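Local coordinates for HTH cro/C1-type domain-containing protein (Thermotoga maritima, PDB 2WUS) that forms the helix-turn-helix domain of the membrane protein RodZ, a fold common in DNA-binding proteins but here probably used to bind the bacterial actin MreB, at residues W5-E10 with L73-E78; K14-R19 with E63-S68; I21-A26 with K59-F64; T30-S35 with K55-R60. All coordinates share one frame; numbering follows the deposited sequence.

Interaction 1: W5-E10 with L73-E78; sequences WKELGE and LKLYEE
The rings of Trp5 and Tyr76 lie side by side and point the same way, their planes 13° apart but slid so far that the five-membered ring of the indole and the phenol ring barely overlap. The contact runs along their borders, with Trp5 CZ2 3.6 Å from Tyr76 CE1. At the indole edge, in the ring plane, sits the carbonyl of Tyr76 itself: Trp5 NE1 donates to Tyr76 O over 3.0 Å, lying in the carbonyl plane on a lone pair, with an N-H...O angle of 154°. Trp5 CG stands beside the backbone N (chi1 -75°), which carries the indole across to this carbonyl. The contact joins the first helix of the domain, 3-17, to the last, 69-84; the segments 5-10 and 73-78 run roughly antiparallel, their axes approaching to 8.9 Å. A phenylalanine in place of Trp5 would lack the N-H and would probably leave Tyr76 O without its donor and the ring free to shift. One turn further on, Leu8 and Leu75 slide past each other in opposite directions, Leu8 CD2 4.1 Å from Leu75 CD1. Glu7 crosses Leu75 at about a right angle, its CG 3.9 Å from Leu75 CD1. Leu45, from a loop, touches both Trp5 and Tyr76.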
loop_
_atom_site.group_PDB
_atom_site.type_symbol
_atom_site.label_atom_id
_atom_site.label_comp_id
_atom_site.label_asym_id
_atom_site.label_seq_id
_atom_site.Cartn_x
_atom_site.Cartn_y
_atom_site.Cartn_z
ATOM N N TRP C 5 4.427 26.349 12.818
ATOM C CA TRP C 5 5.335 25.303 13.300
ATOM C C TRP C 5 5.876 25.687 14.686
ATOM O O TRP C 5 5.905 24.867 15.610
ATOM C CB TRP C 5 6.520 25.095 12.346
ATOM C CG TRP C 5 6.236 24.363 11.067
ATOM C CD1 TRP C 5 5.051 23.785 10.686
ATOM C CD2 TRP C 5 7.146 24.115 9.985
ATOM N NE1 TRP C 5 5.179 23.204 9.444
ATOM C CE2 TRP C 5 6.479 23.399 8.997
ATOM C CE3 TRP C 5 8.500 24.446 9.774
ATOM C CZ2 TRP C 5 7.076 22.987 7.812
ATOM C CZ3 TRP C 5 9.099 24.041 8.590
ATOM C CH2 TRP C 5 8.392 23.321 7.630
ATOM N N LYS C 6 6.316 26.938 14.812
ATOM C CA LYS C 6 6.862 27.444 16.062
ATOM C C LYS C 6 5.864 27.231 17.185
ATOM O O LYS C 6 6.216 26.748 18.256
ATOM C CB LYS C 6 7.207 28.925 15.940
ATOM C CG LYS C 6 8.527 29.207 15.246
ATOM C CD LYS C 6 8.940 30.666 15.435
ATOM C CE LYS C 6 10.173 30.996 14.619
ATOM N NZ LYS C 6 11.342 30.177 15.041
ATOM N N GLU C 7 4.615 27.590 16.918
ATOM C CA GLU C 7 3.526 27.399 17.863
ATOM C C GLU C 7 3.254 25.913 18.066
ATOM O O GLU C 7 2.709 25.488 19.086
ATOM C CB GLU C 7 2.269 28.105 17.360
ATOM C CG GLU C 7 1.315 27.210 16.613
ATOM C CD GLU C 7 0.090 27.963 16.108
ATOM O OE1 GLU C 7 0.267 28.901 15.291
ATOM O OE2 GLU C 7 -1.044 27.614 16.525
ATOM N N LEU C 8 3.641 25.126 17.071
ATOM C CA LEU C 8 3.555 23.689 17.167
ATOM C C LEU C 8 4.490 23.254 18.279
ATOM O O LEU C 8 4.046 22.817 19.335
ATOM C CB LEU C 8 3.988 23.055 15.851
ATOM C CG LEU C 8 3.424 21.683 15.489
ATOM C CD1 LEU C 8 4.535 20.821 14.944
ATOM C CD2 LEU C 8 2.756 21.032 16.694
ATOM N N GLY C 9 5.788 23.390 18.033
ATOM C CA GLY C 9 6.806 23.008 18.996
ATOM C C GLY C 9 6.628 23.689 20.339
ATOM O O GLY C 9 7.017 23.150 21.383
ATOM N N GLU C 10 6.029 24.876 20.322
ATOM C CA GLU C 10 5.775 25.601 21.556
ATOM C C GLU C 10 4.766 24.852 22.402
ATOM O O GLU C 10 4.868 24.839 23.621
ATOM C CB GLU C 10 5.258 26.998 21.265
ATOM C CG GLU C 10 5.942 28.104 22.038
ATOM C CD GLU C 10 5.440 29.475 21.604
ATOM O OE1 GLU C 10 4.224 29.747 21.750
ATOM O OE2 GLU C 10 6.256 30.281 21.104
ATOM N N LEU C 73 -1.084 17.572 13.779
ATOM C CA LEU C 73 -0.767 17.391 12.360
ATOM C C LEU C 73 -1.356 18.534 11.547
ATOM O O LEU C 73 -0.699 19.076 10.651
ATOM C CB LEU C 73 -1.275 16.049 11.835
ATOM C CG LEU C 73 -0.393 14.847 12.197
ATOM C CD1 LEU C 73 -1.031 13.528 11.776
ATOM C CD2 LEU C 73 1.005 14.984 11.592
ATOM N N LYS C 74 -2.592 18.904 11.880
ATOM C CA LYS C 74 -3.258 20.047 11.273
ATOM C C LYS C 74 -2.340 21.270 11.303
ATOM O O LYS C 74 -2.120 21.915 10.284
ATOM C CB LYS C 74 -4.582 20.336 11.989
ATOM C CG LYS C 74 -5.618 21.065 11.146
ATOM C CD LYS C 74 -5.999 22.404 11.767
ATOM C CE LYS C 74 -6.931 23.203 10.847
ATOM N NZ LYS C 74 -7.377 24.511 11.432
ATOM N N LEU C 75 -1.798 21.588 12.472
ATOM C CA LEU C 75 -0.831 22.670 12.569
ATOM C C LEU C 75 0.339 22.428 11.629
ATOM O O LEU C 75 0.717 23.320 10.869
ATOM C CB LEU C 75 -0.301 22.803 13.993
ATOM C CG LEU C 75 -1.041 23.710 14.958
ATOM C CD1 LEU C 75 -0.301 23.701 16.280
ATOM C CD2 LEU C 75 -1.097 25.105 14.380
ATOM N N TYR C 76 0.928 21.233 11.685
ATOM C CA TYR C 76 2.087 20.986 10.850
ATOM C C TYR C 76 1.730 21.346 9.415
ATOM O O TYR C 76 2.530 21.953 8.711
ATOM C CB TYR C 76 2.627 19.549 10.946
ATOM C CG TYR C 76 3.683 19.270 9.882
ATOM C CD1 TYR C 76 4.888 19.955 9.885
ATOM C CD2 TYR C 76 3.464 18.358 8.857
ATOM C CE1 TYR C 76 5.854 19.735 8.914
ATOM C CE2 TYR C 76 4.431 18.129 7.879
ATOM C CZ TYR C 76 5.626 18.824 7.916
ATOM O OH TYR C 76 6.602 18.625 6.961
ATOM N N GLU C 77 0.512 21.008 9.002
ATOM C CA GLU C 77 0.106 21.185 7.602
ATOM C C GLU C 77 -0.223 22.635 7.230
ATOM O O GLU C 77 0.071 23.076 6.118
ATOM C CB GLU C 77 -1.039 20.235 7.219
ATOM C CG GLU C 77 -0.887 19.600 5.826
ATOM C CD GLU C 77 0.197 18.523 5.766
ATOM O OE1 GLU C 77 -0.044 17.405 6.272
ATOM O OE2 GLU C 77 1.284 18.789 5.204
ATOM N N GLU C 78 -0.824 23.373 8.158
ATOM C CA GLU C 78 -0.964 24.810 7.980
ATOM C C GLU C 78 0.443 25.366 7.788
ATOM O O GLU C 78 0.676 26.249 6.963
ATOM C CB GLU C 78 -1.593 25.468 9.212
ATOM C CG GLU C 78 -2.959 24.943 9.654
ATOM C CD GLU C 78 -3.496 25.677 10.891
ATOM O OE1 GLU C 78 -4.274 25.078 11.671
ATOM O OE2 GLU C 78 -3.133 26.857 11.092
#

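Interaction 2: K14-R19 with E63-S68; sequences KKREER and EFLELS
Lys15 turns sharply beyond CG (chi2 -71°) and bends again further out, which lays its carbons along Leu65 and Leu67 before the ammonium reaches Glu66. Leu65, the first residue past helix 51-64 to leave helical conformation, has CG beside its backbone N (chi1 -51°), which brings CD1 near Arg16 N and Lys15 CB, and CD2 near CA and CB of Arg16. The lysine carbons supply most of the apolar contact: CG of Lys15 lies 3.6 Å from CD1 of Leu67, and CD of Lys15 is 3.9 Å from CB of Leu65, the chains sliding past one another in opposite directions. At the tip, Lys15 NZ forms a salt bridge with Glu66 OE2 at 3.2 Å, a weak hydrogen bond by its geometry. An alanine here would remove both the carbon chain and the ammonium, and is likely to leave the Glu66 carboxylate without this counter-charge and the side of Leu67 less covered.

Leu65 CD2 packs 3.9 Å from Arg16 CA, while the guanidinium of Arg16 leads away to a salt bridge with Glu41. Arg19 comes to Glu66 at about a right angle, but NH1 of Arg19 stays 6.3 Å from OE2 of Glu66, so any attraction between them is only long-range. Phe12 of helix 3-17 touches both Leu65 and Leu67. Ser68 then N-caps helix 69-84 through a weak bond to Glu71 N. The first helix thus closes against the connection between the last two, in the all-helical fold of the Cro/C1-type helix-turn-helix domain.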
loop_
_atom_site.group_PDB
_atom_site.type_symbol
_atom_site.label_atom_id
_atom_site.label_comp_id
_atom_site.label_asym_id
_atom_site.label_seq_id
_atom_site.Cartn_x
_atom_site.Cartn_y
_atom_site.Cartn_z
ATOM N N LYS C 14 5.778 23.086 25.974
ATOM C CA LYS C 14 4.949 23.478 27.110
ATOM C C LYS C 14 4.254 22.294 27.769
ATOM O O LYS C 14 4.115 22.247 28.996
ATOM C CB LYS C 14 3.919 24.534 26.695
ATOM C CG LYS C 14 2.900 24.864 27.776
ATOM C CD LYS C 14 1.915 25.925 27.305
ATOM C CE LYS C 14 0.799 26.146 28.318
ATOM N NZ LYS C 14 -0.232 27.098 27.803
ATOM N N LYS C 15 3.825 21.338 26.952
ATOM C CA LYS C 15 3.068 20.202 27.458
ATOM C C LYS C 15 3.981 19.151 28.073
ATOM O O LYS C 15 3.572 18.391 28.953
ATOM C CB LYS C 15 2.240 19.580 26.340
ATOM C CG LYS C 15 0.883 19.099 26.785
ATOM C CD LYS C 15 0.969 17.872 27.644
ATOM C CE LYS C 15 -0.136 17.891 28.690
ATOM N NZ LYS C 15 -1.441 18.362 28.138
ATOM N N ARG C 16 5.221 19.099 27.602
ATOM C CA ARG C 16 6.161 18.134 28.139
ATOM C C ARG C 16 6.588 18.580 29.530
ATOM O O ARG C 16 6.665 17.779 30.463
ATOM C CB ARG C 16 7.373 17.996 27.222
ATOM C CG ARG C 16 8.388 16.988 27.720
ATOM C CD ARG C 16 9.506 16.826 26.724
ATOM N NE ARG C 16 9.987 18.117 26.264
ATOM C CZ ARG C 16 10.821 18.883 26.958
ATOM N NH1 ARG C 16 11.217 20.050 26.466
ATOM N NH2 ARG C 16 11.257 18.479 28.148
ATOM N N GLU C 17 6.842 19.877 29.658
ATOM C CA GLU C 17 7.362 20.444 30.888
ATOM C C GLU C 17 6.307 20.442 31.976
ATOM O O GLU C 17 6.632 20.491 33.162
ATOM C CB GLU C 17 7.873 21.865 30.653
ATOM C CG GLU C 17 9.058 22.233 31.538
ATOM C CD GLU C 17 10.288 22.637 30.741
ATOM O OE1 GLU C 17 10.163 23.553 29.891
ATOM O OE2 GLU C 17 11.373 22.044 30.972
ATOM N N GLU C 18 5.043 20.378 31.574
ATOM C CA GLU C 18 3.960 20.274 32.539
ATOM C C GLU C 18 4.084 18.967 33.326
ATOM O O GLU C 18 3.229 18.649 34.143
ATOM C CB GLU C 18 2.602 20.373 31.843
ATOM C CG GLU C 18 1.651 21.392 32.465
ATOM C CD GLU C 18 0.430 21.688 31.594
ATOM O OE1 GLU C 18 -0.458 20.812 31.474
ATOM O OE2 GLU C 18 0.356 22.808 31.036
ATOM N N ARG C 19 5.163 18.223 33.082
ATOM C CA ARG C 19 5.431 16.969 33.788
ATOM C C ARG C 19 6.918 16.760 34.031
ATOM O O ARG C 19 7.762 17.365 33.374
ATOM C CB ARG C 19 4.871 15.807 32.990
ATOM C CG ARG C 19 3.596 16.214 32.271
ATOM C CD ARG C 19 3.398 15.446 30.998
ATOM N NE ARG C 19 1.986 15.204 30.746
ATOM C CZ ARG C 19 1.492 14.041 30.333
ATOM N NH1 ARG C 19 0.182 13.919 30.138
ATOM N NH2 ARG C 19 2.307 13.006 30.116
ATOM N N GLU C 63 0.989 11.656 20.930
ATOM C CA GLU C 63 0.352 10.526 21.590
ATOM C C GLU C 63 0.994 10.275 22.944
ATOM O O GLU C 63 0.326 9.849 23.883
ATOM C CB GLU C 63 0.483 9.265 20.736
ATOM C CG GLU C 63 -0.428 9.207 19.504
ATOM C CD GLU C 63 -0.359 7.853 18.792
ATOM O OE1 GLU C 63 -0.808 7.756 17.627
ATOM O OE2 GLU C 63 0.150 6.883 19.400
ATOM N N PHE C 64 2.299 10.532 23.023
ATOM C CA PHE C 64 3.069 10.401 24.258
ATOM C C PHE C 64 2.673 11.428 25.324
ATOM O O PHE C 64 2.601 11.106 26.507
ATOM C CB PHE C 64 4.563 10.523 23.960
ATOM C CG PHE C 64 5.416 10.675 25.185
ATOM C CD1 PHE C 64 5.480 9.660 26.136
ATOM C CD2 PHE C 64 6.162 11.828 25.386
ATOM C CE1 PHE C 64 6.254 9.795 27.259
ATOM C CE2 PHE C 64 6.950 11.974 26.519
ATOM C CZ PHE C 64 6.996 10.955 27.453
ATOM N N LEU C 65 2.452 12.668 24.895
ATOM C CA LEU C 65 1.903 13.718 25.746
ATOM C C LEU C 65 0.380 13.667 25.631
ATOM O O LEU C 65 -0.160 12.849 24.899
ATOM C CB LEU C 65 2.443 15.077 25.305
ATOM C CG LEU C 65 3.972 15.154 25.154
ATOM C CD1 LEU C 65 4.414 16.489 24.567
ATOM C CD2 LEU C 65 4.686 14.895 26.468
ATOM N N GLU C 66 -0.333 14.518 26.347
ATOM C CA GLU C 66 -1.792 14.410 26.344
ATOM C C GLU C 66 -2.387 14.904 25.029
ATOM O O GLU C 66 -3.601 14.892 24.853
ATOM C CB GLU C 66 -2.393 15.201 27.525
ATOM C CG GLU C 66 -3.896 14.992 27.776
ATOM C CD GLU C 66 -4.774 16.154 27.289
ATOM O OE1 GLU C 66 -5.992 15.940 27.087
ATOM O OE2 GLU C 66 -4.256 17.279 27.110
ATOM N N LEU C 67 -1.532 15.335 24.108
ATOM C CA LEU C 67 -1.988 16.145 22.973
ATOM C C LEU C 67 -2.942 15.446 21.989
ATOM O O LEU C 67 -2.975 14.216 21.917
ATOM C CB LEU C 67 -0.788 16.715 22.217
ATOM C CG LEU C 67 -0.261 18.083 22.647
ATOM C CD1 LEU C 67 -1.071 18.607 23.806
ATOM C CD2 LEU C 67 1.223 17.991 23.006
ATOM N N SER C 68 -3.710 16.240 21.235
ATOM C CA SER C 68 -4.506 15.716 20.113
ATOM C C SER C 68 -3.707 15.556 18.806
ATOM O O SER C 68 -3.375 16.539 18.141
ATOM C CB SER C 68 -5.717 16.599 19.838
ATOM O OG SER C 68 -6.308 16.232 18.601
#

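Interaction 3: I21-A26 with K59-F64; sequences ITLLDA and KRYSEF
Ile21 meets Phe64 from the opposite direction, placing both CD1 and CG2 at the far end of the ring; Ile21 CD1 is 4.0 Å from Phe64 CZ. Thr22 then caps helix 23-29 through a capping box with Asp25. The Thr22 hydroxyl donates to Asp25 OD2 at 2.7 Å, approaching from above the carboxylate plane, while the two reciprocal bonds from the backbone N-H groups of Thr22 and Asp25 are weak. Leu23 starts off away from helix 51-64, but its CD2 turns back to within 4.0 Å of Tyr61 OH, the two side chains passing at a slant. That hydroxyl is engaged by Glu41, with a weaker bond to Arg16. Ala26 completes the walk: its CB touches the borders of two rings, 4.3 Å from Tyr61 CE1 and 3.8 Å from Phe64 CE2. Phe64 CG is anti to the backbone N (chi1 169°), which extends the ring toward helix 23-29. No hydrogen bond crosses the contact, which is mainly apolar. Around the two segments, Leu37 of helix 34-42 packs on both Ala26 and Tyr61, and Phe12 of helix 3-17 stacks on the Tyr61 ring, so that Tyr61, itself on helix 51-64, meets side chains of three other helices.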
loop_
_atom_site.group_PDB
_atom_site.type_symbol
_atom_site.label_atom_id
_atom_site.label_comp_id
_atom_site.label_asym_id
_atom_site.label_seq_id
_atom_site.Cartn_x
_atom_site.Cartn_y
_atom_site.Cartn_z
ATOM N N ILE C 21 9.108 15.458 32.927
ATOM C CA ILE C 21 9.692 14.798 31.747
ATOM C C ILE C 21 10.796 15.535 31.019
ATOM O O ILE C 21 10.571 16.557 30.385
ATOM C CB ILE C 21 8.658 14.432 30.689
ATOM C CG1 ILE C 21 7.400 13.873 31.346
ATOM C CG2 ILE C 21 9.264 13.416 29.738
ATOM C CD1 ILE C 21 6.304 13.537 30.368
ATOM N N THR C 22 11.987 14.966 31.075
ATOM C CA THR C 22 13.124 15.539 30.387
ATOM C C THR C 22 13.152 15.123 28.919
ATOM O O THR C 22 12.678 14.048 28.583
ATOM C CB THR C 22 14.444 15.113 31.076
ATOM O OG1 THR C 22 14.497 13.687 31.213
ATOM C CG2 THR C 22 14.533 15.731 32.454
ATOM N N LEU C 23 13.710 15.962 28.050
ATOM C CA LEU C 23 13.878 15.589 26.656
ATOM C C LEU C 23 14.394 14.178 26.537
ATOM O O LEU C 23 13.918 13.395 25.726
ATOM C CB LEU C 23 14.887 16.475 25.977
ATOM C CG LEU C 23 14.344 17.748 25.386
ATOM C CD1 LEU C 23 15.429 18.292 24.466
ATOM C CD2 LEU C 23 13.067 17.460 24.629
ATOM N N LEU C 24 15.392 13.840 27.331
ATOM C CA LEU C 24 15.971 12.525 27.175
ATOM C C LEU C 24 15.049 11.402 27.614
ATOM O O LEU C 24 15.140 10.307 27.074
ATOM C CB LEU C 24 17.310 12.418 27.883
ATOM C CG LEU C 24 17.939 11.068 27.588
ATOM C CD1 LEU C 24 19.369 11.239 27.163
ATOM C CD2 LEU C 24 17.827 10.176 28.787
ATOM N N ASP C 25 14.175 11.652 28.589
ATOM C CA ASP C 25 13.146 10.663 28.951
ATOM C C ASP C 25 12.206 10.473 27.776
ATOM O O ASP C 25 11.973 9.356 27.339
ATOM C CB ASP C 25 12.330 11.080 30.177
ATOM C CG ASP C 25 13.152 11.098 31.462
ATOM O OD1 ASP C 25 14.097 10.282 31.585
ATOM O OD2 ASP C 25 12.830 11.926 32.353
ATOM N N ALA C 26 11.676 11.574 27.261
ATOM C CA ALA C 26 10.814 11.534 26.086
ATOM C C ALA C 26 11.399 10.678 24.979
ATOM O O ALA C 26 10.692 9.875 24.390
ATOM C CB ALA C 26 10.556 12.926 25.570
ATOM N N LYS C 59 3.025 12.683 15.283
ATOM C CA LYS C 59 1.965 11.813 15.766
ATOM C C LYS C 59 2.429 11.267 17.111
ATOM O O LYS C 59 1.799 11.508 18.141
ATOM C CB LYS C 59 1.681 10.690 14.759
ATOM C CG LYS C 59 0.453 9.809 15.075
ATOM C CD LYS C 59 0.393 8.545 14.184
ATOM C CE LYS C 59 -0.628 7.507 14.690
ATOM N NZ LYS C 59 -0.351 6.112 14.198
ATOM N N ARG C 60 3.581 10.602 17.091
ATOM C CA ARG C 60 4.142 9.902 18.246
ATOM C C ARG C 60 4.360 10.729 19.497
ATOM O O ARG C 60 4.034 10.295 20.596
ATOM C CB ARG C 60 5.452 9.266 17.845
ATOM C CG ARG C 60 5.251 8.142 16.900
ATOM C CD ARG C 60 6.361 7.157 17.031
ATOM N NE ARG C 60 7.214 7.259 15.867
ATOM C CZ ARG C 60 8.529 7.134 15.902
ATOM N NH1 ARG C 60 9.221 7.240 14.783
ATOM N NH2 ARG C 60 9.146 6.906 17.057
ATOM N N TYR C 61 4.958 11.899 19.323
ATOM C CA TYR C 61 5.124 12.860 20.398
ATOM C C TYR C 61 3.767 13.179 20.979
ATOM O O TYR C 61 3.544 13.018 22.167
ATOM C CB TYR C 61 5.725 14.148 19.854
ATOM C CG TYR C 61 6.663 14.853 20.802
ATOM C CD1 TYR C 61 7.003 14.293 22.025
ATOM C CD2 TYR C 61 7.222 16.080 20.461
ATOM C CE1 TYR C 61 7.870 14.941 22.879
ATOM C CE2 TYR C 61 8.087 16.728 21.299
ATOM C CZ TYR C 61 8.412 16.159 22.507
ATOM O OH TYR C 61 9.279 16.823 23.348
ATOM N N SER C 62 2.858 13.628 20.126
ATOM C CA SER C 62 1.515 14.002 20.559
ATOM C C SER C 62 0.796 12.906 21.332
ATOM O O SER C 62 0.056 13.196 22.256
ATOM C CB SER C 62 0.673 14.401 19.357
ATOM O OG SER C 62 1.321 15.418 18.628
ATOM N N GLU C 63 0.989 11.656 20.930
ATOM C CA GLU C 63 0.352 10.526 21.590
ATOM C C GLU C 63 0.994 10.275 22.944
ATOM O O GLU C 63 0.326 9.849 23.883
ATOM C CB GLU C 63 0.483 9.265 20.736
ATOM C CG GLU C 63 -0.428 9.207 19.504
ATOM C CD GLU C 63 -0.359 7.853 18.792
ATOM O OE1 GLU C 63 -0.808 7.756 17.627
ATOM O OE2 GLU C 63 0.150 6.883 19.400
ATOM N N PHE C 64 2.299 10.532 23.023
ATOM C CA PHE C 64 3.069 10.401 24.258
ATOM C C PHE C 64 2.673 11.428 25.324
ATOM O O PHE C 64 2.601 11.106 26.507
ATOM C CB PHE C 64 4.563 10.523 23.960
ATOM C CG PHE C 64 5.416 10.675 25.185
ATOM C CD1 PHE C 64 5.480 9.660 26.136
ATOM C CD2 PHE C 64 6.162 11.828 25.386
ATOM C CE1 PHE C 64 6.254 9.795 27.259
ATOM C CE2 PHE C 64 6.950 11.974 26.519
ATOM C CZ PHE C 64 6.996 10.955 27.453
#

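Interaction 4: T30-S35 with K55-R60; sequences TNINPS and KSYIKR
Thr30 and Ile32 lie in the turn between helix 23-29 and helix 34-42, the two helices of the helix-turn-helix motif, and both touch helix 51-64. Apolar contact comes first. Ile32 CG1 stands beside its backbone N (chi1 -41°), which sends CD1 on to the inner end of the Tyr57 side chain, 3.6 Å from Tyr57 CB and close to the ring carbon CD2. Nearer the end of helix 23-29, Thr30 CG2 rests 3.7 Å from Arg60 CB and also approaches the backbone of the longer helix, 3.5 Å from Arg60 O.

The second kind is the contact between the turn and the flat guanidinium of Arg60. Ile32 CD1 lies over one face, 4.1 Å above the plane and offset toward the rim, whereas the backbone N of Asn31 is met at the edge, in plane. No hydrogen bond spans the two segments, and the polar ends find their partners beyond them. Thr30 OG1 is bonded to Ala26 O, one turn back in helix 23-29, and Tyr57 OH to Asp49 OD1. Arg60 NH1 bonds to the backbone of a chain of another protein, which also packs on Asn31, Asn33 and Ser56. The motif turn and helix 51-64 therefore share in a protein-protein interface, consistent with a role in binding MreB. Across the contact, Arg60 NH2 comes to 3.9 Å from Asn31 N, and the same nitrogen lies 4.0 Å from Ile32 CG1.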
loop_
_atom_site.group_PDB
_atom_site.type_symbol
_atom_site.label_atom_id
_atom_site.label_comp_id
_atom_site.label_asym_id
_atom_site.label_seq_id
_atom_site.Cartn_x
_atom_site.Cartn_y
_atom_site.Cartn_z
ATOM N N THR C 30 9.401 7.317 23.125
ATOM C CA THR C 30 9.190 7.336 21.681
ATOM C C THR C 30 10.567 7.311 21.129
ATOM O O THR C 30 11.297 8.277 21.325
ATOM C CB THR C 30 8.689 8.693 21.202
ATOM O OG1 THR C 30 9.139 9.721 22.097
ATOM C CG2 THR C 30 7.144 8.707 21.039
ATOM N N ASN C 31 10.940 6.253 20.430
ATOM C CA ASN C 31 12.342 6.063 20.056
ATOM C C ASN C 31 12.983 7.202 19.260
ATOM O O ASN C 31 13.929 7.008 18.496
ATOM C CB ASN C 31 12.480 4.751 19.307
ATOM C CG ASN C 31 12.409 3.577 20.223
ATOM O OD1 ASN C 31 11.366 2.938 20.369
ATOM N ND2 ASN C 31 13.512 3.311 20.901
ATOM N N ILE C 32 12.465 8.399 19.456
ATOM C CA ILE C 32 12.992 9.586 18.822
ATOM C C ILE C 32 14.385 9.912 19.346
ATOM O O ILE C 32 15.007 9.094 20.020
ATOM C CB ILE C 32 12.011 10.744 18.991
ATOM C CG1 ILE C 32 10.582 10.211 18.791
ATOM C CG2 ILE C 32 12.333 11.872 18.029
ATOM C CD1 ILE C 32 9.757 10.944 17.730
ATOM N N ASN C 33 14.893 11.080 19.003
ATOM C CA ASN C 33 16.231 11.451 19.412
ATOM C C ASN C 33 16.162 12.848 20.000
ATOM O O ASN C 33 15.694 13.762 19.343
ATOM C CB ASN C 33 17.213 11.327 18.230
ATOM C CG ASN C 33 18.664 11.676 18.603
ATOM O OD1 ASN C 33 19.017 12.856 18.739
ATOM N ND2 ASN C 33 19.515 10.649 18.731
ATOM N N PRO C 34 16.644 13.020 21.236
ATOM C CA PRO C 34 16.415 14.321 21.865
ATOM C C PRO C 34 16.775 15.450 20.889
ATOM O O PRO C 34 16.131 16.505 20.864
ATOM C CB PRO C 34 17.343 14.280 23.069
ATOM C CG PRO C 34 17.541 12.803 23.325
ATOM C CD PRO C 34 17.602 12.200 21.990
ATOM N N SER C 35 17.770 15.198 20.046
ATOM C CA SER C 35 18.134 16.128 18.985
ATOM C C SER C 35 16.932 16.540 18.117
ATOM O O SER C 35 16.611 17.728 18.005
ATOM C CB SER C 35 19.223 15.511 18.121
ATOM O OG SER C 35 19.339 16.224 16.902
ATOM N N LYS C 55 5.964 13.566 9.956
ATOM C CA LYS C 55 4.578 13.567 10.361
ATOM C C LYS C 55 4.339 12.428 11.335
ATOM O O LYS C 55 3.316 12.398 12.014
ATOM C CB LYS C 55 3.648 13.493 9.142
ATOM C CG LYS C 55 3.567 14.779 8.353
ATOM C CD LYS C 55 3.273 14.535 6.873
ATOM C CE LYS C 55 1.872 13.999 6.638
ATOM N NZ LYS C 55 0.798 15.002 6.909
ATOM N N SER C 56 5.287 11.496 11.412
ATOM C CA SER C 56 5.123 10.364 12.318
ATOM C C SER C 56 5.727 10.654 13.698
ATOM O O SER C 56 5.209 10.172 14.702
ATOM C CB SER C 56 5.622 9.040 11.698
ATOM O OG SER C 56 6.966 8.725 12.049
ATOM N N TYR C 57 6.799 11.454 13.749
ATOM C CA TYR C 57 7.329 11.939 15.027
ATOM C C TYR C 57 6.256 12.773 15.706
ATOM O O TYR C 57 5.986 12.615 16.891
ATOM C CB TYR C 57 8.564 12.825 14.854
ATOM C CG TYR C 57 9.727 12.186 14.165
ATOM C CD1 TYR C 57 10.533 12.919 13.317
ATOM C CD2 TYR C 57 10.020 10.849 14.356
ATOM C CE1 TYR C 57 11.591 12.343 12.674
ATOM C CE2 TYR C 57 11.090 10.261 13.718
ATOM C CZ TYR C 57 11.864 11.018 12.879
ATOM O OH TYR C 57 12.917 10.442 12.236
ATOM N N ILE C 58 5.667 13.684 14.943
ATOM C CA ILE C 58 4.592 14.527 15.439
ATOM C C ILE C 58 3.447 13.708 16.016
ATOM O O ILE C 58 2.952 14.003 17.112
ATOM C CB ILE C 58 4.069 15.461 14.334
ATOM C CG1 ILE C 58 5.218 16.351 13.858
ATOM C CG2 ILE C 58 2.906 16.289 14.842
ATOM C CD1 ILE C 58 4.845 17.322 12.806
ATOM N N LYS C 59 3.025 12.683 15.283
ATOM C CA LYS C 59 1.965 11.813 15.766
ATOM C C LYS C 59 2.429 11.267 17.111
ATOM O O LYS C 59 1.799 11.508 18.141
ATOM C CB LYS C 59 1.681 10.690 14.759
ATOM C CG LYS C 59 0.453 9.809 15.075
ATOM C CD LYS C 59 0.393 8.545 14.184
ATOM C CE LYS C 59 -0.628 7.507 14.690
ATOM N NZ LYS C 59 -0.351 6.112 14.198
ATOM N N ARG C 60 3.581 10.602 17.091
ATOM C CA ARG C 60 4.142 9.902 18.246
ATOM C C ARG C 60 4.360 10.729 19.497
ATOM O O ARG C 60 4.034 10.295 20.596
ATOM C CB ARG C 60 5.452 9.266 17.845
ATOM C CG ARG C 60 5.251 8.142 16.900
ATOM C CD ARG C 60 6.361 7.157 17.031
ATOM N NE ARG C 60 7.214 7.259 15.867
ATOM C CZ ARG C 60 8.529 7.134 15.902
ATOM N NH1 ARG C 60 9.221 7.240 14.783
ATOM N NH2 ARG C 60 9.146 6.906 17.057
#

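In the fold
Helix 51-64 ties interactions 2, 3 and 4 together: its successive turns meet the motif turn and helix 23-29, and the connection that follows it meets helix 3-17. Interactions 2 and 3 have centres about 7 Å apart and are joined by Arg16 NH2, which probably bonds to Ile21 O at 3.0 Å. Interactions 3 and 4 are equally close, and their segments on helix 51-64 overlap at Lys59 and Arg60. Interaction 1 lies on the far side of the chain's centre from interaction 4, their centres about 14 Å apart, yet the salt bridge of Glu77 OE1 with Lys55 NZ, 2.6 Å, connects them. The other protein chain reaches interactions 3 and 4 but leaves 1 and 2 untouched.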